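PDB 1JHS: MOG1 protein from Saccharomyces cerevisiae, which binds the Ran GTPase Gsp1 and takes part in the Ran-GTPase system for nuclear protein import and poly(A)+ mRNA export. Local coordinates for residues T15-G20 / E55-D60; L62-K67 / L130-Q135; E72-H77 / W90-E95; D96-Q99 / F104-L107; I144-T149 / H166-L171. The protein carries 1 engineered substitution. All coordinates share one frame; numbering follows the deposited sequence.

Interaction 1: T15-G20 / E55-D60; sequences TVVPPG and ESIIVD
The methyl CD1 of Ile57 meets the ring of Pro18 at CD, 3.9 Å away, and this is the tight part of a small, wholly apolar contact. The same methyl also faces Val17, but more loosely, with Val17 CG1 4.4 Å from Ile57 CD1. Ile57 can serve both because its CG1 branch stands anti to the carbonyl carbon (chi1 -58°) and continues extended to CD1 (chi2 170°), which carries the methyl straight out from the strand. The two strands do not pair: 13-17 belongs to a small three-stranded antiparallel sheet, 56-63 to the large antiparallel sheet, and the CA atoms of Val17 and Ile57 are 8.5 Å apart. The contact is therefore a bridge between layers in the interior of the Mog1 fold, with Leu171 of helix 163-178 touching both Pro18 and Ile57. Toward Gly20 and Ser56 the character changes. There the residues are partly exposed and their polar groups bond to other parts of the chain, Gly20 O to Ser40 OG and Ser56 OG to Asn145 ND2.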
# COMPACT_ATOMS: atom_id res chain seq x y z
N THR A 15 5.67 3.10 12.20
CA THR A 15 6.17 3.05 10.83
C THR A 15 6.24 4.53 10.46
O THR A 15 6.27 5.38 11.37
CB THR A 15 5.22 2.25 9.87
OG1 THR A 15 5.81 2.20 8.56
CG2 THR A 15 3.84 2.87 9.80
N VAL A 16 6.30 4.86 9.18
CA VAL A 16 6.36 6.27 8.81
C VAL A 16 5.34 6.58 7.74
O VAL A 16 4.90 5.67 7.04
CB VAL A 16 7.76 6.65 8.26
CG1 VAL A 16 8.82 6.39 9.31
CG2 VAL A 16 8.06 5.83 6.98
N VAL A 17 4.93 7.85 7.67
CA VAL A 17 4.03 8.32 6.62
C VAL A 17 4.51 9.72 6.18
O VAL A 17 5.23 10.41 6.93
CB VAL A 17 2.51 8.38 7.04
CG1 VAL A 17 2.05 7.01 7.57
CG2 VAL A 17 2.27 9.49 8.04
N PRO A 18 4.14 10.16 4.97
CA PRO A 18 4.59 11.48 4.51
C PRO A 18 3.94 12.64 5.25
O PRO A 18 2.85 12.51 5.79
CB PRO A 18 4.17 11.52 3.04
CG PRO A 18 4.03 10.07 2.65
CD PRO A 18 3.40 9.47 3.90
N PRO A 19 4.61 13.80 5.25
CA PRO A 19 4.00 14.95 5.92
C PRO A 19 2.73 15.34 5.15
O PRO A 19 2.61 15.11 3.94
CB PRO A 19 5.10 16.02 5.86
CG PRO A 19 5.99 15.59 4.69
CD PRO A 19 6.00 14.09 4.83
N GLY A 20 1.75 15.89 5.86
CA GLY A 20 0.52 16.29 5.20
C GLY A 20 -0.51 15.18 5.11
O GLY A 20 -1.61 15.40 4.58
N GLU A 55 -3.33 10.39 -2.68
CA GLU A 55 -2.97 9.01 -2.27
C GLU A 55 -3.56 8.66 -0.90
O GLU A 55 -3.85 9.54 -0.11
CB GLU A 55 -1.45 8.83 -2.20
CG GLU A 55 -0.71 9.17 -3.50
CD GLU A 55 -0.35 10.65 -3.57
OE1 GLU A 55 -0.70 11.40 -2.62
OE2 GLU A 55 0.30 11.06 -4.55
N SER A 56 -3.74 7.38 -0.63
CA SER A 56 -4.25 6.94 0.67
C SER A 56 -3.46 5.69 1.05
O SER A 56 -3.01 4.92 0.18
CB SER A 56 -5.76 6.66 0.63
OG SER A 56 -6.11 5.80 -0.44
N ILE A 57 -3.30 5.52 2.34
CA ILE A 57 -2.52 4.42 2.89
C ILE A 57 -3.34 3.61 3.90
O ILE A 57 -3.94 4.18 4.81
CB ILE A 57 -1.27 4.98 3.65
CG1 ILE A 57 -0.40 5.82 2.70
CG2 ILE A 57 -0.48 3.81 4.29
CD1 ILE A 57 0.74 6.64 3.42
N ILE A 58 -3.37 2.30 3.73
CA ILE A 58 -4.09 1.44 4.67
C ILE A 58 -3.13 0.36 5.17
O ILE A 58 -2.42 -0.25 4.39
CB ILE A 58 -5.28 0.70 4.02
CG1 ILE A 58 -6.37 1.68 3.57
CG2 ILE A 58 -5.88 -0.30 5.08
CD1 ILE A 58 -7.55 0.99 2.94
N VAL A 59 -3.10 0.16 6.48
CA VAL A 59 -2.27 -0.89 7.06
C VAL A 59 -3.34 -1.81 7.61
O VAL A 59 -4.27 -1.36 8.28
CB VAL A 59 -1.40 -0.36 8.23
CG1 VAL A 59 -0.63 -1.50 8.86
CG2 VAL A 59 -0.44 0.71 7.73
N ASP A 60 -3.22 -3.10 7.32
CA ASP A 60 -4.25 -4.03 7.78
C ASP A 60 -3.62 -5.27 8.41
O ASP A 60 -2.75 -5.89 7.82
CB ASP A 60 -5.11 -4.45 6.60
CG ASP A 60 -6.52 -4.83 7.00
OD1 ASP A 60 -6.77 -5.05 8.21
OD2 ASP A 60 -7.39 -4.89 6.10

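Interaction 2: L62-K67 / L130-Q135; sequences LETVDK and LIRLTQ
Arg132 drives its guanidinium group into the bend formed by Thr64, Val65 and Lys67, where backbone oxygens receive it at its edge. The straightest bond runs from Arg132 NH1 to Lys67 O, 2.8 Å long with an N-H...O angle of 150°; NH1 sits nearly in line with the carbonyl, and the oxygen lies 17° out of the guanidinium plane. Arg132 NH2 makes two weaker bonds, one to Val65 O at 3.1 Å and a longer one to Lys67 O at 3.4 Å, so that Lys67 O is shared by both terminal nitrogens. A bend at chi3 (76°) in the arginine chain turns the planar head toward this pair of carbonyls. The side chain of Thr64 crosses that of Arg132 at about a right angle, its methyl CG2 coming within 3.3 Å of Arg132 NH2, while Val65 approaches the same nitrogen with CG1 at 3.8 Å. The acceptors are held close together by an inverse gamma turn centred on Asp66, in which Lys67 N bonds to Val65 O at 2.7 Å; Val65 O thus takes a backbone and an arginine proton. Asp139 links both sides of the contact, its OD1 forming a salt bridge with Arg132 NE and its OD2 accepting Val65 N. The arrangement fastens the loop leaving strand 56-63 to the end of strand 124-133, across the intervening strand 138-147, with Ala73 of helix 70-83 packed against Arg132 and both Phe76 and His77 against Val65.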
# COMPACT_ATOMS: atom_id res chain seq x y z
N LEU A 62 -3.97 -8.86 9.16
CA LEU A 62 -4.76 -9.99 8.70
C LEU A 62 -4.25 -11.33 9.21
O LEU A 62 -3.12 -11.45 9.66
CB LEU A 62 -4.78 -9.99 7.17
CG LEU A 62 -5.30 -8.70 6.49
CD1 LEU A 62 -5.20 -8.83 4.96
CD2 LEU A 62 -6.75 -8.48 6.89
N GLU A 63 -5.08 -12.35 9.14
CA GLU A 63 -4.63 -13.68 9.57
C GLU A 63 -3.64 -14.17 8.54
O GLU A 63 -3.73 -13.83 7.36
CB GLU A 63 -5.80 -14.64 9.60
CG GLU A 63 -6.93 -14.26 10.49
CD GLU A 63 -8.06 -15.26 10.32
OE1 GLU A 63 -7.72 -16.44 10.02
OE2 GLU A 63 -9.25 -14.88 10.49
N THR A 64 -2.68 -14.99 8.97
CA THR A 64 -1.69 -15.53 8.04
C THR A 64 -2.37 -16.42 7.00
O THR A 64 -3.22 -17.24 7.34
CB THR A 64 -0.65 -16.41 8.76
OG1 THR A 64 0.03 -15.64 9.77
CG2 THR A 64 0.39 -16.94 7.76
N VAL A 65 -2.02 -16.27 5.73
CA VAL A 65 -2.60 -17.14 4.73
C VAL A 65 -1.73 -18.41 4.65
O VAL A 65 -0.50 -18.36 4.77
CB VAL A 65 -2.72 -16.46 3.34
CG1 VAL A 65 -1.36 -16.08 2.80
CG2 VAL A 65 -3.45 -17.38 2.40
N ASP A 66 -2.39 -19.55 4.45
CA ASP A 66 -1.71 -20.84 4.37
C ASP A 66 -0.89 -21.07 3.11
O ASP A 66 -1.13 -22.03 2.38
CB ASP A 66 -2.73 -21.97 4.55
CG ASP A 66 -2.06 -23.34 4.67
OD1 ASP A 66 -1.02 -23.44 5.36
OD2 ASP A 66 -2.59 -24.31 4.07
N LYS A 67 0.06 -20.19 2.85
CA LYS A 67 0.96 -20.31 1.70
C LYS A 67 2.35 -20.05 2.27
O LYS A 67 2.58 -18.97 2.84
CB LYS A 67 0.67 -19.23 0.65
CG LYS A 67 -0.75 -19.21 0.09
CD LYS A 67 -0.91 -20.13 -1.11
CE LYS A 67 -2.31 -19.95 -1.73
NZ LYS A 67 -2.40 -20.56 -3.08
N LEU A 130 3.77 -6.85 2.01
CA LEU A 130 3.38 -7.90 2.94
C LEU A 130 4.51 -8.02 3.95
O LEU A 130 5.68 -8.06 3.55
CB LEU A 130 3.24 -9.23 2.20
CG LEU A 130 3.13 -10.47 3.10
CD1 LEU A 130 1.88 -10.39 4.05
CD2 LEU A 130 3.04 -11.71 2.20
N ILE A 131 4.17 -8.04 5.23
CA ILE A 131 5.14 -8.22 6.31
C ILE A 131 4.56 -9.39 7.10
O ILE A 131 3.51 -9.24 7.74
CB ILE A 131 5.23 -6.98 7.22
CG1 ILE A 131 5.77 -5.79 6.42
CG2 ILE A 131 6.17 -7.27 8.39
CD1 ILE A 131 5.67 -4.41 7.12
N ARG A 132 5.21 -10.54 7.05
CA ARG A 132 4.70 -11.72 7.74
C ARG A 132 5.16 -11.79 9.19
O ARG A 132 6.36 -11.93 9.45
CB ARG A 132 5.15 -12.98 6.99
CG ARG A 132 4.99 -12.88 5.45
CD ARG A 132 4.84 -14.26 4.81
NE ARG A 132 3.50 -14.79 5.03
CZ ARG A 132 3.11 -16.03 4.70
NH1 ARG A 132 3.96 -16.88 4.14
NH2 ARG A 132 1.84 -16.39 4.89
N LEU A 133 4.23 -11.67 10.14
CA LEU A 133 4.56 -11.79 11.55
C LEU A 133 4.15 -13.22 11.95
O LEU A 133 3.16 -13.45 12.65
CB LEU A 133 3.80 -10.76 12.37
CG LEU A 133 4.13 -9.31 12.00
CD1 LEU A 133 3.34 -8.38 12.92
CD2 LEU A 133 5.64 -9.04 12.15
N THR A 134 4.94 -14.17 11.44
CA THR A 134 4.72 -15.60 11.63
C THR A 134 4.52 -16.00 13.09
O THR A 134 3.65 -16.82 13.41
CB THR A 134 5.91 -16.36 11.02
OG1 THR A 134 6.09 -15.90 9.67
CG2 THR A 134 5.66 -17.84 11.03
N GLN A 135 5.28 -15.35 13.96
CA GLN A 135 5.25 -15.57 15.41
C GLN A 135 3.87 -15.26 16.02
O GLN A 135 3.52 -15.77 17.09
CB GLN A 135 6.29 -14.65 16.05
CG GLN A 135 6.41 -14.77 17.54
CD GLN A 135 7.54 -13.93 18.15
OE1 GLN A 135 7.93 -14.16 19.30
NE2 GLN A 135 8.06 -12.96 17.39

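Interaction 3: E72-H77 / W90-E95; sequences EAWQFH and WEALQE
Trp74 and Trp90 bring the ends of their six-membered rings together, Trp74 CZ3 lying 3.9 Å from Trp90 CH2. The planes are steeply inclined at 78° and the ring centres are 5.8 Å apart, an oblique meeting in which Trp74 CZ3 lies near the plane of the Trp90 ring, at its edge. Ala92 adds its methyl at the edge of the other indole, CB to Trp74 CH2 being 4.3 Å. Gln75 completes the first shell: its aliphatic CG reaches Trp90 CH2 at 4.2 Å, and its backbone O stands 3.8 Å from Trp90 CZ2. In Trp90, CG lies between the backbone N and the carbonyl carbon (chi1 49°), and the indole extends toward the helix. Both indole nitrogens are tied down further out, Trp74 NE1 to the backbone O of Val128 and Trp90 NE1 to Glu79 OE1, which should restrict the rotation of each ring. Val108 touches both tryptophans, and Phe104 meets the Trp74 ring. A salt bridge from Glu95 to Lys71 adds a polar link between strand and helix. Overall this is helix-on-sheet packing: helix 70-83 lies on one face of the large antiparallel sheet, and Trp74 and Trp90 join it to the outermost strand 87-99.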
# COMPACT_ATOMS: atom_id res chain seq x y z
N GLU A 72 4.18 -15.96 -3.09
CA GLU A 72 2.86 -16.55 -3.27
C GLU A 72 1.87 -15.98 -2.26
O GLU A 72 0.71 -15.70 -2.60
CB GLU A 72 2.93 -18.07 -3.15
CG GLU A 72 3.08 -18.78 -4.48
CD GLU A 72 3.26 -20.29 -4.31
OE1 GLU A 72 2.63 -20.88 -3.40
OE2 GLU A 72 4.04 -20.87 -5.10
N ALA A 73 2.32 -15.79 -1.02
CA ALA A 73 1.45 -15.22 0.02
C ALA A 73 1.10 -13.78 -0.38
O ALA A 73 -0.04 -13.33 -0.21
CB ALA A 73 2.16 -15.24 1.38
N TRP A 74 2.08 -13.07 -0.91
CA TRP A 74 1.85 -11.68 -1.32
C TRP A 74 0.83 -11.65 -2.45
O TRP A 74 -0.13 -10.86 -2.42
CB TRP A 74 3.18 -11.06 -1.74
CG TRP A 74 3.08 -9.66 -2.28
CD1 TRP A 74 3.06 -8.49 -1.56
CD2 TRP A 74 3.03 -9.29 -3.66
NE1 TRP A 74 3.02 -7.40 -2.42
CE2 TRP A 74 3.00 -7.87 -3.72
CE3 TRP A 74 3.02 -10.02 -4.87
CZ2 TRP A 74 2.95 -7.16 -4.93
CZ3 TRP A 74 2.97 -9.30 -6.08
CH2 TRP A 74 2.94 -7.89 -6.10
N GLN A 75 1.01 -12.51 -3.45
CA GLN A 75 0.05 -12.53 -4.57
C GLN A 75 -1.36 -12.80 -4.09
O GLN A 75 -2.32 -12.24 -4.61
CB GLN A 75 0.47 -13.61 -5.60
CG GLN A 75 1.82 -13.31 -6.26
CD GLN A 75 2.25 -14.42 -7.23
OE1 GLN A 75 2.36 -15.59 -6.85
NE2 GLN A 75 2.47 -14.06 -8.48
N PHE A 76 -1.49 -13.68 -3.10
CA PHE A 76 -2.78 -14.02 -2.54
C PHE A 76 -3.42 -12.77 -1.94
O PHE A 76 -4.62 -12.51 -2.15
CB PHE A 76 -2.60 -15.08 -1.44
CG PHE A 76 -3.87 -15.39 -0.68
CD1 PHE A 76 -4.74 -16.38 -1.12
CD2 PHE A 76 -4.22 -14.65 0.45
CE1 PHE A 76 -5.94 -16.63 -0.45
CE2 PHE A 76 -5.42 -14.90 1.14
CZ PHE A 76 -6.28 -15.88 0.68
N HIS A 77 -2.63 -12.00 -1.17
CA HIS A 77 -3.17 -10.81 -0.54
C HIS A 77 -3.47 -9.71 -1.53
O HIS A 77 -4.39 -8.92 -1.31
CB HIS A 77 -2.22 -10.30 0.54
CG HIS A 77 -2.22 -11.15 1.77
ND1 HIS A 77 -3.33 -11.28 2.58
CD2 HIS A 77 -1.27 -11.96 2.30
CE1 HIS A 77 -3.06 -12.12 3.56
NE2 HIS A 77 -1.82 -12.55 3.42
N TRP A 90 -4.19 -8.81 -13.06
CA TRP A 90 -3.38 -7.66 -12.72
C TRP A 90 -1.93 -7.98 -13.00
O TRP A 90 -1.55 -9.15 -13.18
CB TRP A 90 -3.55 -7.28 -11.23
CG TRP A 90 -3.40 -8.44 -10.25
CD1 TRP A 90 -4.39 -9.29 -9.82
CD2 TRP A 90 -2.20 -8.86 -9.57
NE1 TRP A 90 -3.89 -10.20 -8.92
CE2 TRP A 90 -2.55 -9.96 -8.75
CE3 TRP A 90 -0.88 -8.40 -9.58
CZ2 TRP A 90 -1.60 -10.62 -7.93
CZ3 TRP A 90 0.07 -9.07 -8.76
CH2 TRP A 90 -0.31 -10.16 -7.95
N GLU A 91 -1.11 -6.94 -13.03
CA GLU A 91 0.31 -7.16 -13.25
C GLU A 91 1.13 -6.41 -12.22
O GLU A 91 0.71 -5.37 -11.70
CB GLU A 91 0.71 -6.77 -14.67
CG GLU A 91 0.63 -5.31 -15.06
CD GLU A 91 1.05 -5.10 -16.53
OE1 GLU A 91 1.16 -3.93 -16.97
OE2 GLU A 91 1.28 -6.11 -17.25
N ALA A 92 2.29 -6.98 -11.90
CA ALA A 92 3.19 -6.35 -10.95
C ALA A 92 4.12 -5.47 -11.77
O ALA A 92 4.94 -5.99 -12.52
CB ALA A 92 3.98 -7.43 -10.20
N LEU A 93 3.97 -4.15 -11.63
CA LEU A 93 4.83 -3.21 -12.36
C LEU A 93 6.23 -3.21 -11.77
O LEU A 93 7.21 -2.92 -12.47
CB LEU A 93 4.26 -1.80 -12.29
CG LEU A 93 2.82 -1.61 -12.78
CD1 LEU A 93 2.49 -0.14 -12.81
CD2 LEU A 93 2.67 -2.22 -14.16
N GLN A 94 6.32 -3.49 -10.47
CA GLN A 94 7.59 -3.55 -9.76
C GLN A 94 7.41 -4.57 -8.63
O GLN A 94 6.30 -4.74 -8.12
CB GLN A 94 7.93 -2.18 -9.17
CG GLN A 94 9.35 -2.10 -8.64
CD GLN A 94 10.04 -0.83 -9.06
OE1 GLN A 94 9.65 -0.20 -10.04
NE2 GLN A 94 11.10 -0.47 -8.36
N GLU A 95 8.48 -5.26 -8.25
CA GLU A 95 8.39 -6.23 -7.16
C GLU A 95 9.75 -6.54 -6.57
O GLU A 95 10.75 -6.56 -7.27
CB GLU A 95 7.71 -7.52 -7.62
CG GLU A 95 8.45 -8.28 -8.72
CD GLU A 95 7.75 -9.57 -9.10
OE1 GLU A 95 8.02 -10.62 -8.47
OE2 GLU A 95 6.91 -9.54 -10.03

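Interaction 4: D96-Q99 / F104-L107; sequences DTVQ and FTGL
Asp96 N donates to Thr105 O over 2.8 Å, and the return bond from Thr105 N to Asp96 O is 3.0 Å long and nearly straight at 170°. Together they make Asp96 and Thr105 a hydrogen-bonded pair of the antiparallel hairpin 87-99/103-113, followed by the non-hydrogen-bonded pair of Thr97 and Phe104. Toward the hairpin's turn the ladder is interrupted by a classic beta bulge, in which Val98 and Gln99 both face Lys103. On the face carrying Asp96 and Thr105, Val98 leans over the neighbouring strand, its CG2 3.7 Å from Thr105 OG1 and nearly as close to the threonine methyl. That hydroxyl and Asp96 OD1 are both hydrogen-bonded to Tyr169 OH of helix 163-178, and Gln173 NE2 also bonds to Thr105 OG1, so these two oxygens are tied to the helix. The other face carries Thr97 and Phe104, whose side chains cross at about a right angle; Leu70 of helix 70-83 touches both. With CG anti to the backbone N (chi1 -162°), the phenyl ring of Phe104 swings back beneath the partner strand. Thr97 OG1 comes to the ring's edge, 3.4 Å from Phe104 CE1. Asp96 O, besides accepting Thr105 N, stands 3.4 Å above the ring plane and over the centre of the Phe104 ring.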
# COMPACT_ATOMS: atom_id res chain seq x y z
N ASP A 96 9.78 -6.79 -5.27
CA ASP A 96 11.03 -7.10 -4.59
C ASP A 96 10.84 -7.90 -3.30
O ASP A 96 9.88 -7.69 -2.56
CB ASP A 96 11.77 -5.83 -4.18
CG ASP A 96 12.25 -4.99 -5.35
OD1 ASP A 96 11.59 -3.98 -5.68
OD2 ASP A 96 13.29 -5.34 -5.95
N THR A 97 11.76 -8.81 -3.05
CA THR A 97 11.77 -9.52 -1.79
C THR A 97 12.67 -8.59 -0.99
O THR A 97 13.88 -8.46 -1.29
CB THR A 97 12.44 -10.90 -1.87
OG1 THR A 97 11.54 -11.82 -2.51
CG2 THR A 97 12.72 -11.43 -0.48
N VAL A 98 12.11 -7.93 0.01
CA VAL A 98 12.88 -7.00 0.84
C VAL A 98 13.64 -7.79 1.92
O VAL A 98 14.77 -7.45 2.27
CB VAL A 98 11.95 -5.97 1.48
CG1 VAL A 98 12.69 -5.21 2.57
CG2 VAL A 98 11.44 -4.99 0.39
N GLN A 99 13.01 -8.84 2.44
CA GLN A 99 13.67 -9.68 3.44
C GLN A 99 13.15 -11.10 3.26
O GLN A 99 11.95 -11.34 3.36
CB GLN A 99 13.39 -9.19 4.86
CG GLN A 99 14.28 -9.86 5.92
CD GLN A 99 14.15 -9.22 7.29
OE1 GLN A 99 13.18 -9.47 8.01
NE2 GLN A 99 15.11 -8.37 7.66
N PHE A 104 7.82 -8.50 1.51
CA PHE A 104 7.73 -8.42 0.05
C PHE A 104 6.97 -7.16 -0.33
O PHE A 104 5.99 -6.80 0.32
CB PHE A 104 6.99 -9.66 -0.47
CG PHE A 104 7.21 -9.91 -1.93
CD1 PHE A 104 8.24 -10.73 -2.37
CD2 PHE A 104 6.41 -9.26 -2.88
CE1 PHE A 104 8.49 -10.92 -3.74
CE2 PHE A 104 6.64 -9.45 -4.25
CZ PHE A 104 7.68 -10.28 -4.68
N THR A 105 7.43 -6.49 -1.40
CA THR A 105 6.79 -5.26 -1.87
C THR A 105 6.61 -5.26 -3.41
O THR A 105 7.37 -5.90 -4.13
CB THR A 105 7.63 -4.00 -1.50
OG1 THR A 105 8.93 -4.09 -2.11
CG2 THR A 105 7.80 -3.90 -0.01
N GLY A 106 5.62 -4.50 -3.88
CA GLY A 106 5.41 -4.39 -5.32
C GLY A 106 4.38 -3.31 -5.63
O GLY A 106 3.71 -2.80 -4.72
N LEU A 107 4.32 -2.92 -6.91
CA LEU A 107 3.32 -1.96 -7.40
C LEU A 107 2.45 -2.84 -8.30
O LEU A 107 2.96 -3.63 -9.09
CB LEU A 107 3.96 -0.87 -8.25
CG LEU A 107 4.79 0.20 -7.57
CD1 LEU A 107 5.27 1.13 -8.68
CD2 LEU A 107 3.96 0.97 -6.55

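Interaction 5: I144-T149 / H166-L171; sequences INVPLT and HAVYQL
Val168 points from its helix straight at strand 144-147 and fits between Ile144 and Val146. Its CB already comes within 4.1 Å of Val146 CG2. From there the two methyls divide: CG1, anti to the backbone N (chi1 167°), touches both strand residues, with Ile144 CG2 at 3.7 Å and Val146 CG2 equally near, whereas CG2 meets Val146 CG2 at 3.6 Å. The two valines approach tip to tip, while Ile144 and Val168 slide past each other in opposite directions. One turn further along the helix, Leu171 continues the seam with its CD2 3.8 Å from Ile144 CD1, the side chains meeting at a slant. Helix segment 166-171 runs almost antiparallel to strand 144-147, at 171° with their axes 10.0 Å apart, and Val168 and Leu171 can therefore follow one another along the line of Ile144 and Val146. This is helix 163-178 packed on the face of the large antiparallel sheet, where Ile57 of the adjacent strand also touches Ile144 and Leu171. All four contacting residues are buried and aliphatic, so the segments are held by dispersion and by exclusion of water, with complementary shape rather than directed bonds fixing how they fit.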
# COMPACT_ATOMS: atom_id res chain seq x y z
N ILE A 144 -1.18 1.21 -0.71
CA ILE A 144 -1.15 2.64 -0.97
C ILE A 144 -1.81 2.81 -2.33
O ILE A 144 -1.31 2.32 -3.33
CB ILE A 144 0.29 3.20 -1.01
CG1 ILE A 144 1.02 2.89 0.32
CG2 ILE A 144 0.23 4.75 -1.24
CD1 ILE A 144 2.50 3.42 0.41
N ASN A 145 -2.94 3.52 -2.34
CA ASN A 145 -3.69 3.75 -3.57
C ASN A 145 -3.22 5.02 -4.28
O ASN A 145 -3.07 6.06 -3.64
CB ASN A 145 -5.17 3.86 -3.24
CG ASN A 145 -5.65 2.70 -2.46
OD1 ASN A 145 -5.66 1.56 -2.97
ND2 ASN A 145 -6.05 2.94 -1.21
N VAL A 146 -3.01 4.91 -5.59
CA VAL A 146 -2.56 6.03 -6.40
C VAL A 146 -3.49 6.21 -7.62
O VAL A 146 -3.30 5.57 -8.66
CB VAL A 146 -1.11 5.78 -6.92
CG1 VAL A 146 -0.52 7.09 -7.47
CG2 VAL A 146 -0.24 5.17 -5.78
N PRO A 147 -4.50 7.09 -7.49
CA PRO A 147 -5.43 7.32 -8.61
C PRO A 147 -4.62 8.13 -9.63
O PRO A 147 -4.24 9.27 -9.35
CB PRO A 147 -6.57 8.15 -7.98
CG PRO A 147 -6.45 7.81 -6.44
CD PRO A 147 -4.95 7.77 -6.26
N LEU A 148 -4.37 7.54 -10.81
CA LEU A 148 -3.54 8.20 -11.82
C LEU A 148 -4.22 9.29 -12.63
O LEU A 148 -5.43 9.24 -12.86
CB LEU A 148 -2.97 7.18 -12.82
CG LEU A 148 -2.19 5.97 -12.30
CD1 LEU A 148 -1.59 5.20 -13.46
CD2 LEU A 148 -1.10 6.47 -11.35
N THR A 149 -3.42 10.25 -13.09
CA THR A 149 -3.94 11.33 -13.90
C THR A 149 -4.04 10.72 -15.30
O THR A 149 -3.56 9.61 -15.54
CB THR A 149 -2.94 12.51 -13.98
OG1 THR A 149 -1.73 12.06 -14.59
CG2 THR A 149 -2.62 13.06 -12.60
N HIS A 166 6.96 5.80 -8.83
CA HIS A 166 8.29 5.51 -8.31
C HIS A 166 8.39 6.09 -6.88
O HIS A 166 8.99 5.47 -5.97
CB HIS A 166 9.35 6.15 -9.21
CG HIS A 166 10.75 5.86 -8.80
ND1 HIS A 166 11.34 6.44 -7.70
CD2 HIS A 166 11.67 5.00 -9.31
CE1 HIS A 166 12.56 5.94 -7.53
NE2 HIS A 166 12.78 5.07 -8.50
N ALA A 167 7.77 7.25 -6.67
CA ALA A 167 7.81 7.89 -5.37
C ALA A 167 6.99 7.06 -4.37
O ALA A 167 7.44 6.81 -3.24
CB ALA A 167 7.24 9.30 -5.47
N VAL A 168 5.81 6.62 -4.80
CA VAL A 168 4.97 5.80 -3.93
C VAL A 168 5.68 4.49 -3.55
O VAL A 168 5.62 4.03 -2.42
CB VAL A 168 3.63 5.49 -4.62
CG1 VAL A 168 2.87 4.37 -3.87
CG2 VAL A 168 2.80 6.78 -4.65
N TYR A 169 6.40 3.90 -4.50
CA TYR A 169 7.10 2.66 -4.21
C TYR A 169 8.21 2.91 -3.20
O TYR A 169 8.49 2.06 -2.36
CB TYR A 169 7.67 2.04 -5.48
CG TYR A 169 8.11 0.61 -5.27
CD1 TYR A 169 7.20 -0.38 -4.91
CD2 TYR A 169 9.45 0.24 -5.45
CE1 TYR A 169 7.61 -1.72 -4.77
CE2 TYR A 169 9.86 -1.08 -5.30
CZ TYR A 169 8.94 -2.05 -4.97
OH TYR A 169 9.35 -3.36 -4.86
N GLN A 170 8.86 4.07 -3.28
CA GLN A 170 9.91 4.35 -2.31
C GLN A 170 9.27 4.48 -0.92
O GLN A 170 9.78 3.95 0.06
CB GLN A 170 10.65 5.64 -2.66
CG GLN A 170 11.79 5.91 -1.70
CD GLN A 170 12.60 7.14 -2.07
OE1 GLN A 170 12.59 7.56 -3.24
NE2 GLN A 170 13.30 7.71 -1.09
N LEU A 171 8.14 5.18 -0.85
CA LEU A 171 7.43 5.32 0.43
C LEU A 171 7.08 3.95 0.98
O LEU A 171 7.30 3.66 2.15
CB LEU A 171 6.15 6.15 0.24
CG LEU A 171 5.12 6.11 1.37
CD1 LEU A 171 5.73 6.66 2.67
CD2 LEU A 171 3.90 6.95 0.96

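How the interactions relate
From the N terminus, interaction 1 closes the first loop, joining the small sheet to strand 56-63 of the large one. The same strand then runs into interaction 2, which closes a loop of 62 residues containing interactions 3 and 4 one after the other, both using strand 87-99. Interaction 5 follows in series, bringing helix 163-178 back over strand 138-147. Strand pairing joins several of them: Ser56 O with Asn145 N links 1 to 5, Leu130 N with Phe104 O links 2 to 4, and Leu93 N with Leu107 O links 3 to 4. Tyr169, borne on the helix of interaction 5, reaches interaction 4. Helices 70-83 and 163-178 are thereby tied to one large sheet.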